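Local coordinates for stromal cell-derived factor 2-like protein (Arabidopsis thaliana, PDB 3MAL) that takes part in endoplasmic reticulum protein quality control and the unfolded protein response, and forms a complex with ERDJ3B and BIP1, at residues Thr31-His36 with Gly168-Cys173; Leu35-Val40 with Gln49-Phe54; Val40-Gly45 with Asn109-Cys114; Val58-Tyr63 with His90-Lys95. All blocks are in the same frame, centred on the assembly; numbering follows the deposited sequence.

In the fold
The four contacts lie in one beta-trefoil made of three MIR repeats. Contacts 1, 2 and 3 lie on or beside the six-stranded sheet that holds one hairpin from each repeat. Contact 2 pairs strands 34-38 and 49-54. Contacts 1 and 3 tie this region to strands 170-175 and 110-115, both neighbours of 49-54. Their centres are about 9 Å from that of contact 2 and about 14 Å from each other. Contact 4 joins two loops that adjoin strands of the barrel, about 9 Å from contact 2. Along the chain, contact 1 spans 31 to 173, with contacts 3 and 4 nested inside. Residues far apart in sequence thus close one compact domain.

Contact 1. Residues Thr31-His36 with Gly168-Cys173; sequences TKFRLH and GQQEVC
F33 and Q170 both place CG beside their own backbone N (chi1 -78° and -66°), and the Q170 chain then runs out extended. This lays the Q170 amide flat over one face of the F33 ring. The two planes are only 5° apart, while the side chains cross at about a right angle. NE2 of Q170 sits over the ring centre, 3.5 Å from F33 CD1, and Q170 CD is 3.5 Å from F33 CD2. The rim of the ring meets main chain: G168 O lies in the ring plane, 3.4 Å from F33 CE2. The amide oxygen Q170 OE1 is 3.1 Å from T31 OG1. That hydrogen bond is less certain, because the hydroxyl is placed too near another atom.

Further along, L35 CD1 packs on V172 CG1 at 4.0 Å. H36 and Q169 approach with ring and amide steeply inclined, Q169 OE1 lying 3.5 Å from H36 ND1. Both polar ends have T52 as their hydrogen-bond partner. T52 belongs to strand 49-54, which pairs with strands 34-38 and 170-175. Side chains meeting around a shared strand in this way join the MIR 1 and MIR 3 repeats of a beta-trefoil.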
loop_
_atom_site.group_PDB
_atom_site.type_symbol
_atom_site.label_atom_id
_atom_site.label_comp_id
_atom_site.label_asym_id
_atom_site.label_seq_id
_atom_site.Cartn_x
_atom_site.Cartn_y
_atom_site.Cartn_z
ATOM N N THR A 31 7.336 0.123 -12.980
ATOM C CA THR A 31 6.621 1.079 -13.817
ATOM C C THR A 31 6.711 2.536 -13.344
ATOM O O THR A 31 6.376 3.461 -14.097
ATOM C CB THR A 31 5.124 0.733 -13.883
ATOM O OG1 THR A 31 4.566 0.883 -12.575
ATOM C CG2 THR A 31 4.908 -0.690 -14.391
ATOM N N LYS A 32 7.128 2.741 -12.089
ATOM C CA LYS A 32 7.192 4.083 -11.497
ATOM C C LYS A 32 5.814 4.694 -11.141
ATOM O O LYS A 32 5.749 5.829 -10.688
ATOM C CB LYS A 32 8.014 5.061 -12.365
ATOM C CG LYS A 32 9.366 4.499 -12.901
ATOM C CD LYS A 32 10.271 4.005 -11.774
ATOM C CE LYS A 32 11.582 3.428 -12.363
ATOM N NZ LYS A 32 12.407 2.741 -11.319
ATOM N N PHE A 33 4.729 3.938 -11.323
ATOM C CA PHE A 33 3.389 4.418 -10.924
ATOM C C PHE A 33 3.237 4.452 -9.396
ATOM O O PHE A 33 3.883 3.681 -8.671
ATOM C CB PHE A 33 2.265 3.566 -11.570
ATOM C CG PHE A 33 1.989 3.903 -13.045
ATOM C CD1 PHE A 33 3.041 4.031 -13.972
ATOM C CD2 PHE A 33 0.681 4.070 -13.501
ATOM C CE1 PHE A 33 2.780 4.348 -15.336
ATOM C CE2 PHE A 33 0.411 4.369 -14.842
ATOM C CZ PHE A 33 1.476 4.510 -15.769
ATOM N N ARG A 34 2.381 5.344 -8.906
ATOM C CA ARG A 34 2.202 5.494 -7.469
ATOM C C ARG A 34 0.923 4.814 -6.951
ATOM O O ARG A 34 -0.146 4.915 -7.549
ATOM C CB ARG A 34 2.175 6.975 -7.067
ATOM C CG ARG A 34 3.490 7.658 -7.080
ATOM C CD ARG A 34 3.736 8.284 -8.443
ATOM N NE ARG A 34 4.628 9.431 -8.357
ATOM C CZ ARG A 34 5.854 9.443 -8.852
ATOM N NH1 ARG A 34 6.306 8.374 -9.499
ATOM N NH2 ARG A 34 6.615 10.520 -8.726
ATOM N N LEU A 35 1.039 4.146 -5.808
ATOM C CA LEU A 35 -0.134 3.603 -5.132
ATOM C C LEU A 35 -1.141 4.730 -4.857
ATOM O O LEU A 35 -0.797 5.758 -4.269
ATOM C CB LEU A 35 0.296 2.870 -3.841
ATOM C CG LEU A 35 -0.783 2.049 -3.110
ATOM C CD1 LEU A 35 -1.179 0.809 -3.949
ATOM C CD2 LEU A 35 -0.328 1.667 -1.681
ATOM N N HIS A 36 -2.391 4.520 -5.278
ATOM C CA HIS A 36 -3.367 5.576 -5.378
ATOM C C HIS A 36 -4.784 5.077 -5.045
ATOM O O HIS A 36 -5.154 3.922 -5.321
ATOM C CB HIS A 36 -3.287 6.144 -6.812
ATOM C CG HIS A 36 -4.396 7.080 -7.200
ATOM N ND1 HIS A 36 -5.572 6.641 -7.760
ATOM C CD2 HIS A 36 -4.452 8.434 -7.228
ATOM C CE1 HIS A 36 -6.337 7.680 -8.045
ATOM N NE2 HIS A 36 -5.675 8.780 -7.738
ATOM N N GLY A 168 -5.742 4.807 -18.140
ATOM C CA GLY A 168 -4.312 5.109 -18.020
ATOM C C GLY A 168 -3.740 4.747 -16.643
ATOM O O GLY A 168 -2.522 4.697 -16.479
ATOM N N GLN A 169 -4.604 4.519 -15.656
ATOM C CA GLN A 169 -4.172 4.028 -14.328
ATOM C C GLN A 169 -4.016 2.498 -14.364
ATOM O O GLN A 169 -4.726 1.826 -15.110
ATOM C CB GLN A 169 -5.154 4.433 -13.235
ATOM C CG GLN A 169 -5.133 5.948 -12.936
ATOM C CD GLN A 169 -6.257 6.405 -11.995
ATOM O OE1 GLN A 169 -6.580 5.732 -11.001
ATOM N NE2 GLN A 169 -6.838 7.587 -12.292
ATOM N N GLN A 170 -3.073 1.964 -13.588
ATOM C CA GLN A 170 -2.766 0.523 -13.623
ATOM C C GLN A 170 -3.574 -0.233 -12.574
ATOM O O GLN A 170 -3.883 0.309 -11.494
ATOM C CB GLN A 170 -1.262 0.261 -13.369
ATOM C CG GLN A 170 -0.373 0.793 -14.449
ATOM C CD GLN A 170 1.113 0.674 -14.154
ATOM O OE1 GLN A 170 1.548 0.331 -13.035
ATOM N NE2 GLN A 170 1.911 0.952 -15.163
ATOM N N GLU A 171 -3.893 -1.488 -12.891
ATOM C CA GLU A 171 -4.389 -2.428 -11.886
ATOM C C GLU A 171 -3.371 -2.601 -10.765
ATOM O O GLU A 171 -2.165 -2.738 -11.013
ATOM C CB GLU A 171 -4.670 -3.809 -12.498
ATOM C CG GLU A 171 -5.565 -4.692 -11.613
ATOM C CD GLU A 171 -5.506 -6.156 -12.002
ATOM O OE1 GLU A 171 -4.405 -6.640 -12.293
ATOM O OE2 GLU A 171 -6.555 -6.821 -12.005
ATOM N N VAL A 172 -3.876 -2.616 -9.535
ATOM C CA VAL A 172 -3.086 -3.057 -8.390
ATOM C C VAL A 172 -3.759 -4.328 -7.878
ATOM O O VAL A 172 -4.993 -4.411 -7.825
ATOM C CB VAL A 172 -2.997 -1.948 -7.312
ATOM C CG1 VAL A 172 -2.322 -2.469 -6.011
ATOM C CG2 VAL A 172 -2.236 -0.752 -7.889
ATOM N N CYS A 173 -2.953 -5.337 -7.557
ATOM C CA CYS A 173 -3.511 -6.622 -7.104
ATOM C C CYS A 173 -2.504 -7.309 -6.187
ATOM O O CYS A 173 -1.461 -6.734 -5.880
ATOM C CB CYS A 173 -3.858 -7.505 -8.307
ATOM S SG CYS A 173 -2.442 -7.963 -9.317
#

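Contact 2. Residues Leu35-Val40 with Gln49-Phe54; sequences LHSHDV and QSVTGF
This is an antiparallel strand pairing in the six-stranded sheet of the beta-trefoil: H36 and T52 form a hydrogen-bonded pair between strands 34-38 and 49-54. T52 N donates to H36 O at 2.9 Å. The return bond from H36 N to T52 O is weak. On the same face, H36 ND1 reaches T52 OG1 at 3.1 Å, with the hydroxyl, also bonded to Q169, tilted from the ring plane. CG stands opposite the backbone N in both H36 (chi1 169°) and F54 (chi1 -170°), which brings the rings together. F54 covers one face of the H36 imidazole in an offset stack, centroids 4.5 Å apart and planes at 14°. The other face of the strands carries L35 and V51, whose CD1 and CG1 touch at 3.6 Å.

Toward the loop, S50 N donates to V40 O at 3.0 Å, and S50 OG grips the same oxygen from above the carbonyl plane. H38 NE2 donates to S50 OG at 2.9 Å, near the imidazole plane. The S37 OG proton could serve either S50 O or Q49 OE1. This is the beta-hairpin that one repeat contributes to the cap of a beta-trefoil.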
loop_
_atom_site.group_PDB
_atom_site.type_symbol
_atom_site.label_atom_id
_atom_site.label_comp_id
_atom_site.label_asym_id
_atom_site.label_seq_id
_atom_site.Cartn_x
_atom_site.Cartn_y
_atom_site.Cartn_z
ATOM N N LEU A 35 1.039 4.146 -5.808
ATOM C CA LEU A 35 -0.134 3.603 -5.132
ATOM C C LEU A 35 -1.141 4.730 -4.857
ATOM O O LEU A 35 -0.797 5.758 -4.269
ATOM C CB LEU A 35 0.296 2.870 -3.841
ATOM C CG LEU A 35 -0.783 2.049 -3.110
ATOM C CD1 LEU A 35 -1.179 0.809 -3.949
ATOM C CD2 LEU A 35 -0.328 1.667 -1.681
ATOM N N HIS A 36 -2.391 4.520 -5.278
ATOM C CA HIS A 36 -3.367 5.576 -5.378
ATOM C C HIS A 36 -4.784 5.077 -5.045
ATOM O O HIS A 36 -5.154 3.922 -5.321
ATOM C CB HIS A 36 -3.287 6.144 -6.812
ATOM C CG HIS A 36 -4.396 7.080 -7.200
ATOM N ND1 HIS A 36 -5.572 6.641 -7.760
ATOM C CD2 HIS A 36 -4.452 8.434 -7.228
ATOM C CE1 HIS A 36 -6.337 7.680 -8.045
ATOM N NE2 HIS A 36 -5.675 8.780 -7.738
ATOM N N SER A 37 -5.576 5.945 -4.419
ATOM C CA SER A 37 -6.999 5.633 -4.207
ATOM C C SER A 37 -7.838 6.869 -4.444
ATOM O O SER A 37 -7.315 7.936 -4.777
ATOM C CB SER A 37 -7.264 4.980 -2.827
ATOM O OG SER A 37 -8.526 4.306 -2.802
ATOM N N HIS A 38 -9.142 6.730 -4.270
ATOM C CA HIS A 38 -10.072 7.782 -4.641
ATOM C C HIS A 38 -11.456 7.311 -4.227
ATOM O O HIS A 38 -11.619 6.155 -3.872
ATOM C CB HIS A 38 -10.007 8.085 -6.150
ATOM C CG HIS A 38 -9.899 6.875 -7.050
ATOM N ND1 HIS A 38 -9.461 6.968 -8.356
ATOM C CD2 HIS A 38 -10.167 5.565 -6.841
ATOM C CE1 HIS A 38 -9.491 5.772 -8.916
ATOM N NE2 HIS A 38 -9.922 4.904 -8.021
ATOM N N ASP A 39 -12.445 8.196 -4.333
ATOM C CA ASP A 39 -13.789 7.942 -3.830
ATOM C C ASP A 39 -14.699 7.190 -4.836
ATOM O O ASP A 39 -15.792 7.658 -5.152
ATOM C CB ASP A 39 -14.433 9.289 -3.411
ATOM C CG ASP A 39 -15.741 9.114 -2.677
ATOM O OD1 ASP A 39 -16.033 7.986 -2.219
ATOM O OD2 ASP A 39 -16.506 10.116 -2.554
ATOM N N VAL A 40 -14.264 6.023 -5.328
ATOM C CA VAL A 40 -15.048 5.233 -6.311
ATOM C C VAL A 40 -14.783 3.747 -6.134
ATOM O O VAL A 40 -13.644 3.332 -5.996
ATOM C CB VAL A 40 -14.792 5.698 -7.798
ATOM C CG1 VAL A 40 -13.371 5.575 -8.205
ATOM C CG2 VAL A 40 -15.637 5.001 -8.827
ATOM N N GLN A 49 -13.980 0.297 -2.169
ATOM C CA GLN A 49 -13.254 1.406 -2.818
ATOM C C GLN A 49 -12.032 0.874 -3.545
ATOM O O GLN A 49 -11.249 0.080 -2.978
ATOM C CB GLN A 49 -12.825 2.431 -1.768
ATOM C CG GLN A 49 -12.143 3.709 -2.329
ATOM C CD GLN A 49 -11.827 4.717 -1.229
ATOM O OE1 GLN A 49 -10.656 4.943 -0.889
ATOM N NE2 GLN A 49 -12.873 5.312 -0.652
ATOM N N SER A 50 -11.843 1.325 -4.785
ATOM C CA SER A 50 -10.779 0.820 -5.639
ATOM C C SER A 50 -9.429 1.490 -5.372
ATOM O O SER A 50 -9.342 2.578 -4.786
ATOM C CB SER A 50 -11.164 0.980 -7.110
ATOM O OG SER A 50 -11.293 2.360 -7.430
ATOM N N VAL A 51 -8.382 0.770 -5.744
ATOM C CA VAL A 51 -6.987 1.186 -5.561
ATOM C C VAL A 51 -6.319 0.957 -6.934
ATOM O O VAL A 51 -6.600 -0.037 -7.596
ATOM C CB VAL A 51 -6.306 0.340 -4.440
ATOM C CG1 VAL A 51 -4.772 0.515 -4.463
ATOM C CG2 VAL A 51 -6.876 0.695 -3.072
ATOM N N THR A 52 -5.463 1.885 -7.361
ATOM C CA THR A 52 -4.800 1.816 -8.667
ATOM C C THR A 52 -3.364 2.297 -8.590
ATOM O O THR A 52 -2.911 2.806 -7.545
ATOM C CB THR A 52 -5.507 2.708 -9.738
ATOM O OG1 THR A 52 -5.289 4.096 -9.434
ATOM C CG2 THR A 52 -7.005 2.411 -9.828
ATOM N N GLY A 53 -2.644 2.117 -9.697
ATOM C CA GLY A 53 -1.366 2.766 -9.916
ATOM C C GLY A 53 -1.571 4.055 -10.694
ATOM O O GLY A 53 -2.184 4.051 -11.742
ATOM N N PHE A 54 -1.063 5.161 -10.161
ATOM C CA PHE A 54 -1.270 6.501 -10.734
ATOM C C PHE A 54 0.071 7.139 -11.199
ATOM O O PHE A 54 1.011 7.251 -10.423
ATOM C CB PHE A 54 -1.935 7.383 -9.666
ATOM C CG PHE A 54 -2.424 8.691 -10.176
ATOM C CD1 PHE A 54 -3.713 8.800 -10.712
ATOM C CD2 PHE A 54 -1.612 9.826 -10.117
ATOM C CE1 PHE A 54 -4.175 10.024 -11.187
ATOM C CE2 PHE A 54 -2.072 11.062 -10.592
ATOM C CZ PHE A 54 -3.346 11.162 -11.127
HETATM O O HOH W 1 -15.465 4.967 -1.792
#

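Contact 3. Residues Val40-Gly45 with Asn109-Cys114; sequences VPYGSG and NLEVSC
The Y42 ring overlaps the end of the E111 side chain, the two sliding past each other in opposite directions. Y42 lies in the long loop of the first hairpin of the beta-trefoil cap, and E111 in strand 110-115 of the second. Ring and carboxylate planes are 25° apart. E111 CD is 3.5 Å from Y42 CD2, in an oblique approach. E111 reaches the ring because CG stands opposite its backbone N (chi1 -165°) and the chain stays extended. Its OE1 takes a hydrogen bond from S46 OG, just beyond the loop segment.

E111 OE2 lies close to the loop backbone as well, 3.5 Å from G45 CA. Y42 and G45 of the loop both touch the carboxylate. The edge of the tyrosine packs on S113, whose CB is 4.0 Å from Y42 CE2. The hydroxyl of S113 is turned to another partner, Q48 OE1.

Y42 is buried, and its phenol end meets main chain of two strands. V51 N makes a weak hydrogen bond to Y42 OH from strand 49-54. A water also donates to Y42 OH and accepts from V112 N, so it bridges the phenol to strand 110-115. The direct link to that strand is short: Y42 OH donates to V112 O at 2.5 Å, the carbonyl oxygen lying in the plane of the ring.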
loop_
_atom_site.group_PDB
_atom_site.type_symbol
_atom_site.label_atom_id
_atom_site.label_comp_id
_atom_site.label_asym_id
_atom_site.label_seq_id
_atom_site.Cartn_x
_atom_site.Cartn_y
_atom_site.Cartn_z
ATOM N N VAL A 40 -14.264 6.023 -5.328
ATOM C CA VAL A 40 -15.048 5.233 -6.311
ATOM C C VAL A 40 -14.783 3.747 -6.134
ATOM O O VAL A 40 -13.644 3.332 -5.996
ATOM C CB VAL A 40 -14.792 5.698 -7.798
ATOM C CG1 VAL A 40 -13.371 5.575 -8.205
ATOM C CG2 VAL A 40 -15.637 5.001 -8.827
ATOM N N PRO A 41 -15.838 2.935 -6.085
ATOM C CA PRO A 41 -15.681 1.498 -5.850
ATOM C C PRO A 41 -15.398 0.668 -7.076
ATOM O O PRO A 41 -15.614 1.100 -8.187
ATOM C CB PRO A 41 -17.050 1.074 -5.357
ATOM C CG PRO A 41 -18.015 2.055 -5.966
ATOM C CD PRO A 41 -17.248 3.350 -6.161
ATOM N N TYR A 42 -14.925 -0.549 -6.863
ATOM C CA TYR A 42 -14.900 -1.534 -7.906
ATOM C C TYR A 42 -16.346 -1.903 -8.215
ATOM O O TYR A 42 -17.208 -1.892 -7.320
ATOM C CB TYR A 42 -14.192 -2.804 -7.416
ATOM C CG TYR A 42 -12.709 -2.669 -7.237
ATOM C CD1 TYR A 42 -11.881 -2.436 -8.329
ATOM C CD2 TYR A 42 -12.124 -2.830 -5.985
ATOM C CE1 TYR A 42 -10.498 -2.333 -8.177
ATOM C CE2 TYR A 42 -10.727 -2.740 -5.822
ATOM C CZ TYR A 42 -9.926 -2.491 -6.927
ATOM O OH TYR A 42 -8.552 -2.385 -6.775
ATOM N N GLY A 43 -16.582 -2.273 -9.470
ATOM C CA GLY A 43 -17.862 -2.813 -9.882
ATOM C C GLY A 43 -18.100 -4.243 -9.451
ATOM O O GLY A 43 -19.204 -4.612 -9.108
ATOM N N SER A 44 -17.086 -5.077 -9.453
ATOM C CA SER A 44 -17.325 -6.443 -9.021
ATOM C C SER A 44 -16.392 -6.829 -7.854
ATOM O O SER A 44 -16.089 -5.979 -7.016
ATOM C CB SER A 44 -17.254 -7.392 -10.217
ATOM O OG SER A 44 -15.928 -7.488 -10.710
ATOM N N GLY A 45 -15.957 -8.083 -7.751
ATOM C CA GLY A 45 -15.227 -8.499 -6.573
ATOM C C GLY A 45 -15.988 -8.082 -5.317
ATOM O O GLY A 45 -17.167 -8.435 -5.136
ATOM N N ASN A 109 -6.354 -11.699 -10.204
ATOM C CA ASN A 109 -5.517 -12.004 -9.040
ATOM C C ASN A 109 -6.223 -11.476 -7.790
ATOM O O ASN A 109 -7.424 -11.208 -7.838
ATOM C CB ASN A 109 -4.104 -11.421 -9.222
ATOM C CG ASN A 109 -3.302 -12.178 -10.282
ATOM O OD1 ASN A 109 -3.051 -13.375 -10.136
ATOM N ND2 ASN A 109 -2.930 -11.494 -11.351
ATOM N N LEU A 110 -5.530 -11.358 -6.663
ATOM C CA LEU A 110 -6.218 -10.981 -5.426
ATOM C C LEU A 110 -6.610 -9.518 -5.537
ATOM O O LEU A 110 -5.766 -8.680 -5.827
ATOM C CB LEU A 110 -5.266 -11.159 -4.237
ATOM C CG LEU A 110 -5.189 -12.385 -3.297
ATOM C CD1 LEU A 110 -6.229 -13.512 -3.506
ATOM C CD2 LEU A 110 -3.728 -12.887 -3.128
ATOM N N GLU A 111 -7.873 -9.198 -5.282
ATOM C CA GLU A 111 -8.264 -7.792 -5.231
ATOM C C GLU A 111 -7.577 -7.023 -4.092
ATOM O O GLU A 111 -7.545 -7.462 -2.915
ATOM C CB GLU A 111 -9.763 -7.662 -5.066
ATOM C CG GLU A 111 -10.307 -6.270 -5.366
ATOM C CD GLU A 111 -11.705 -6.115 -4.830
ATOM O OE1 GLU A 111 -11.850 -5.806 -3.625
ATOM O OE2 GLU A 111 -12.647 -6.336 -5.608
ATOM N N VAL A 112 -7.061 -5.855 -4.453
ATOM C CA VAL A 112 -6.576 -4.899 -3.479
ATOM C C VAL A 112 -7.509 -3.694 -3.429
ATOM O O VAL A 112 -7.711 -3.015 -4.453
ATOM C CB VAL A 112 -5.094 -4.480 -3.786
ATOM C CG1 VAL A 112 -4.629 -3.409 -2.819
ATOM C CG2 VAL A 112 -4.190 -5.688 -3.641
ATOM N N SER A 113 -8.083 -3.446 -2.243
ATOM C CA SER A 113 -9.073 -2.381 -2.072
ATOM C C SER A 113 -8.731 -1.416 -0.941
ATOM O O SER A 113 -7.699 -1.555 -0.246
ATOM C CB SER A 113 -10.476 -2.983 -1.809
ATOM O OG SER A 113 -10.539 -3.614 -0.531
ATOM N N CYS A 114 -9.593 -0.413 -0.781
ATOM C CA CYS A 114 -9.583 0.450 0.395
ATOM C C CYS A 114 -10.840 0.158 1.225
ATOM O O CYS A 114 -11.965 0.212 0.708
ATOM C CB CYS A 114 -9.492 1.943 0.000
ATOM S SG CYS A 114 -7.794 2.607 0.212
HETATM O O HOH W 2 -7.488 -5.167 -7.307
#

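Contact 4. Residues Val58-Tyr63 with His90-Lys95; sequences VDSNSY and HMKTRK
Y63, K92 and N61 carry most of this contact between two surface loops. Bends at chi2, chi3 and chi4 of K92 (-79°, -67° and -57°) curl its chain back onto the short 3-10 segment at 60-62. Its ammonium end is gripped twice there. K92 NZ donates to S60 OG at 2.9 Å and to N61 OD1 at 3.0 Å. It meets N61 OD1 from above the plane of the amide carbonyl, and the two side chains cross at about a right angle.

N61 also works through its backbone. N61 O accepts from H90 NE2 at 2.8 Å and lies in the plane of the imidazole. The other ring nitrogen, H90 ND1, donates to T93 OG1 at 2.9 Å. The H90 ring is thus held at both nitrogens, which fixes its rotation.

Y63 adds a backbone bond: M91 N donates to Y63 O at 3.1 Å. Its side chain takes a Met-aromatic contact. M91 SD is 3.6 Å from Y63 CB and meets the ring obliquely, 5.2 Å from its centroid. Y63 OH is hydrogen-bonded to E188 O. A water ties the loops further, donating to S60 O and Y63 O and accepting from K92 N.

The 58-63 loop leads from strand 49-54 into 64-67, and the 90-95 loop from 85-90 into 96-100. N61 touches H36 and H90 touches S37, so strand 34-38 lies against the joined loops, while strand 23-28 packs against Y63 and M91.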
loop_
_atom_site.group_PDB
_atom_site.type_symbol
_atom_site.label_atom_id
_atom_site.label_comp_id
_atom_site.label_asym_id
_atom_site.label_seq_id
_atom_site.Cartn_x
_atom_site.Cartn_y
_atom_site.Cartn_z
ATOM N N VAL A 58 1.803 15.179 -9.101
ATOM C CA VAL A 58 0.974 15.921 -8.157
ATOM C C VAL A 58 -0.448 15.390 -8.010
ATOM O O VAL A 58 -1.284 15.482 -8.901
ATOM C CB VAL A 58 1.201 17.498 -8.144
ATOM C CG1 VAL A 58 2.217 17.963 -9.177
ATOM C CG2 VAL A 58 -0.097 18.344 -8.058
ATOM N N ASP A 59 -0.676 14.795 -6.844
ATOM C CA ASP A 59 -1.860 13.995 -6.592
ATOM C C ASP A 59 -1.949 13.705 -5.096
ATOM O O ASP A 59 -1.223 12.853 -4.589
ATOM C CB ASP A 59 -1.767 12.679 -7.379
ATOM C CG ASP A 59 -3.012 11.856 -7.240
ATOM O OD1 ASP A 59 -2.916 10.700 -6.784
ATOM O OD2 ASP A 59 -4.085 12.387 -7.570
ATOM N N SER A 60 -2.816 14.428 -4.381
ATOM C CA SER A 60 -2.963 14.227 -2.922
ATOM C C SER A 60 -3.498 12.819 -2.647
ATOM O O SER A 60 -3.218 12.233 -1.602
ATOM C CB SER A 60 -3.885 15.286 -2.304
ATOM O OG SER A 60 -5.122 15.316 -2.976
ATOM N N ASN A 61 -4.228 12.269 -3.627
ATOM C CA ASN A 61 -4.744 10.898 -3.577
ATOM C C ASN A 61 -3.676 9.798 -3.600
ATOM O O ASN A 61 -4.015 8.603 -3.462
ATOM C CB ASN A 61 -5.754 10.658 -4.717
ATOM C CG ASN A 61 -7.130 11.207 -4.406
ATOM O OD1 ASN A 61 -7.493 11.357 -3.240
ATOM N ND2 ASN A 61 -7.907 11.515 -5.447
ATOM N N SER A 62 -2.404 10.191 -3.736
ATOM C CA SER A 62 -1.295 9.239 -3.632
ATOM C C SER A 62 -0.666 9.114 -2.249
ATOM O O SER A 62 0.290 8.338 -2.077
ATOM C CB SER A 62 -0.201 9.575 -4.653
ATOM O OG SER A 62 -0.675 9.347 -5.961
ATOM N N TYR A 63 -1.165 9.882 -1.273
ATOM C CA TYR A 63 -0.587 9.849 0.073
ATOM C C TYR A 63 -1.259 8.840 0.989
ATOM O O TYR A 63 -2.493 8.690 0.975
ATOM C CB TYR A 63 -0.593 11.233 0.718
ATOM C CG TYR A 63 0.615 12.052 0.344
ATOM C CD1 TYR A 63 0.500 13.187 -0.476
ATOM C CD2 TYR A 63 1.881 11.683 0.799
ATOM C CE1 TYR A 63 1.648 13.939 -0.818
ATOM C CE2 TYR A 63 3.013 12.409 0.458
ATOM C CZ TYR A 63 2.888 13.520 -0.357
ATOM O OH TYR A 63 4.032 14.204 -0.667
ATOM N N HIS A 90 -5.199 5.684 3.682
ATOM C CA HIS A 90 -5.296 6.679 2.621
ATOM C C HIS A 90 -5.647 8.021 3.254
ATOM O O HIS A 90 -6.646 8.130 3.973
ATOM C CB HIS A 90 -6.385 6.253 1.618
ATOM C CG HIS A 90 -6.379 7.030 0.337
ATOM N ND1 HIS A 90 -7.476 7.754 -0.096
ATOM C CD2 HIS A 90 -5.430 7.177 -0.620
ATOM C CE1 HIS A 90 -7.195 8.321 -1.256
ATOM N NE2 HIS A 90 -5.958 7.996 -1.593
ATOM N N MET A 91 -4.833 9.041 2.994
ATOM C CA MET A 91 -5.009 10.319 3.674
ATOM C C MET A 91 -6.324 10.991 3.307
ATOM O O MET A 91 -7.002 11.551 4.173
ATOM C CB MET A 91 -3.861 11.274 3.375
ATOM C CG MET A 91 -2.624 11.097 4.239
ATOM S SD MET A 91 -1.475 12.493 4.007
ATOM C CE MET A 91 -2.234 13.780 4.967
ATOM N N LYS A 92 -6.676 10.934 2.036
ATOM C CA LYS A 92 -7.820 11.683 1.529
ATOM C C LYS A 92 -9.157 11.078 1.921
ATOM O O LYS A 92 -10.093 11.824 2.198
ATOM C CB LYS A 92 -7.725 11.846 -0.005
ATOM C CG LYS A 92 -6.658 12.853 -0.454
ATOM C CD LYS A 92 -7.137 14.271 -0.312
ATOM C CE LYS A 92 -8.264 14.574 -1.280
ATOM N NZ LYS A 92 -7.846 14.313 -2.654
ATOM N N THR A 93 -9.253 9.743 1.960
ATOM C CA THR A 93 -10.525 9.064 2.264
ATOM C C THR A 93 -10.574 8.392 3.637
ATOM O O THR A 93 -11.648 7.987 4.081
ATOM C CB THR A 93 -10.930 7.990 1.199
ATOM O OG1 THR A 93 -9.978 6.923 1.216
ATOM C CG2 THR A 93 -11.016 8.582 -0.210
ATOM N N ARG A 94 -9.430 8.257 4.305
ATOM C CA ARG A 94 -9.373 7.595 5.608
ATOM C C ARG A 94 -9.608 6.073 5.580
ATOM O O ARG A 94 -9.703 5.439 6.640
ATOM C CB ARG A 94 -10.357 8.274 6.584
ATOM C CG ARG A 94 -9.908 9.628 6.993
ATOM C CD ARG A 94 -9.164 9.402 8.296
ATOM N NE ARG A 94 -7.857 9.986 8.263
ATOM C CZ ARG A 94 -6.941 9.835 9.206
ATOM N NH1 ARG A 94 -7.175 9.080 10.281
ATOM N NH2 ARG A 94 -5.784 10.438 9.051
ATOM N N LYS A 95 -9.684 5.479 4.388
ATOM C CA LYS A 95 -9.856 4.016 4.273
ATOM C C LYS A 95 -8.497 3.299 4.307
ATOM O O LYS A 95 -7.459 3.918 4.040
ATOM C CB LYS A 95 -10.679 3.627 3.020
ATOM C CG LYS A 95 -12.096 4.272 2.951
ATOM C CD LYS A 95 -13.042 3.358 2.135
ATOM C CE LYS A 95 -14.521 3.809 2.133
ATOM N NZ LYS A 95 -14.976 4.330 3.452
HETATM O O HOH W 3 -4.588 10.319 0.052
#